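Local coordinates for protein MS5a (Brassica napus, PDB 6L77) that is of unknown cellular function but is linked to meiosis and, with its cystatin-like folds, probably enhances papain activity, at residues Trp138-Leu141 with Tyr142-Ile145. Sequence-based numbering, arbitrary orientation.
Sequences WIRL and YMEI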
# COMPACT_ATOMS: atom_id res chain seq x y z
N TRP A 138 -1.55 5.42 -4.83
CA TRP A 138 -1.01 4.46 -3.87
C TRP A 138 -1.42 4.81 -2.44
O TRP A 138 -1.44 3.92 -1.59
CB TRP A 138 0.51 4.37 -3.99
CG TRP A 138 1.29 5.62 -3.64
CD1 TRP A 138 1.81 6.55 -4.51
CD2 TRP A 138 1.68 6.06 -2.32
NE1 TRP A 138 2.49 7.52 -3.82
CE2 TRP A 138 2.42 7.25 -2.48
CE3 TRP A 138 1.48 5.54 -1.04
CZ2 TRP A 138 2.95 7.95 -1.38
CZ3 TRP A 138 1.99 6.24 0.04
CH2 TRP A 138 2.73 7.43 -0.14
N ILE A 139 -1.74 6.07 -2.16
CA ILE A 139 -2.24 6.42 -0.84
C ILE A 139 -3.57 5.73 -0.59
O ILE A 139 -3.77 5.07 0.44
CB ILE A 139 -2.34 7.95 -0.71
CG1 ILE A 139 -0.93 8.55 -0.75
CG2 ILE A 139 -3.08 8.36 0.56
CD1 ILE A 139 -0.93 10.08 -0.83
N ARG A 140 -4.49 5.82 -1.56
CA ARG A 140 -5.76 5.10 -1.44
C ARG A 140 -5.53 3.59 -1.34
O ARG A 140 -6.21 2.91 -0.56
CB ARG A 140 -6.68 5.41 -2.62
CG ARG A 140 -7.92 4.48 -2.67
CD ARG A 140 -8.96 4.96 -3.65
NE ARG A 140 -8.40 5.27 -4.96
CZ ARG A 140 -8.19 4.38 -5.92
NH1 ARG A 140 -8.50 3.11 -5.72
NH2 ARG A 140 -7.67 4.76 -7.08
N LEU A 141 -4.59 3.06 -2.13
CA LEU A 141 -4.26 1.64 -2.03
C LEU A 141 -3.88 1.24 -0.61
O LEU A 141 -4.36 0.22 -0.09
CB LEU A 141 -3.12 1.31 -3.00
CG LEU A 141 -2.61 -0.13 -2.94
CD1 LEU A 141 -3.73 -1.12 -3.25
CD2 LEU A 141 -1.47 -0.32 -3.92
N TYR A 142 -2.99 2.01 0.04
CA TYR A 142 -2.55 1.61 1.37
C TYR A 142 -3.71 1.70 2.36
O TYR A 142 -3.84 0.84 3.24
CB TYR A 142 -1.37 2.46 1.86
CG TYR A 142 -0.05 2.31 1.10
CD1 TYR A 142 0.03 1.61 -0.11
CD2 TYR A 142 1.12 2.87 1.61
CE1 TYR A 142 1.25 1.49 -0.80
CE2 TYR A 142 2.33 2.76 0.93
CZ TYR A 142 2.39 2.08 -0.27
OH TYR A 142 3.59 1.98 -0.93
N MSE A 143 -4.57 2.70 2.21
CA MSE A 143 -5.80 2.77 3.01
C MSE A 143 -6.69 1.53 2.80
O MSE A 143 -7.20 0.94 3.76
CB MSE A 143 -6.61 4.03 2.68
CG MSE A 143 -8.00 4.06 3.33
SE MSE A 143 -9.10 5.56 2.69
CE MSE A 143 -9.20 5.09 0.79
N GLU A 144 -6.88 1.15 1.54
CA GLU A 144 -7.74 0.01 1.24
C GLU A 144 -7.20 -1.28 1.84
O GLU A 144 -7.96 -2.09 2.38
CB GLU A 144 -7.92 -0.11 -0.27
CG GLU A 144 -8.80 1.00 -0.82
CD GLU A 144 -8.97 0.95 -2.32
OE1 GLU A 144 -8.28 0.14 -2.99
OE2 GLU A 144 -9.80 1.73 -2.84
N ILE A 145 -5.89 -1.49 1.76
CA ILE A 145 -5.31 -2.69 2.36
C ILE A 145 -5.44 -2.65 3.88
O ILE A 145 -5.72 -3.67 4.51
CB ILE A 145 -3.84 -2.85 1.92
CG1 ILE A 145 -3.77 -3.00 0.40
CG2 ILE A 145 -3.21 -4.06 2.59
CD1 ILE A 145 -2.37 -2.96 -0.16
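Trp138 and Tyr142, one helical turn apart, meet through both backbone and rings. The amide N of Tyr142 donates to Trp138 O at 3.0 Å, and the same i to i+4 pattern satisfies the carbonyls of Ile139, Arg140 and Leu141 through the amides of Met143, Glu144 and Ile145. Trp138 CE3 sits over one face of the tyrosine ring, 3.5 Å from Tyr142 CE2, with the ring planes inclined at 55°. Trp138 carries its indole between its own backbone N and carbonyl carbon (chi1 65°), which brings the six-membered ring to Tyr142. The polar ends are held elsewhere: Trp138 NE1 donates to Leu180 O, and Tyr142 OH is hydrogen-bonded to both His23 NE2 and Arg210 NE. Helix 138-150 lies on the antiparallel sheet of the cystatin-like fold, Ile139 and Met143 meeting strands 161-170 and 186-195, while Leu141 and Ile145 touch helix 12-29 alongside. A phenylalanine in place of Tyr142 would probably leave His23 and Arg210 without their shared hydroxyl partner. On the more exposed side, Arg140 and Glu144 run side by side; NH1 of Arg140 makes a weak but nearly straight salt-bridge hydrogen bond to Glu144 OE2 at 3.4 Å, the carboxylate oxygen lying at the guanidinium edge.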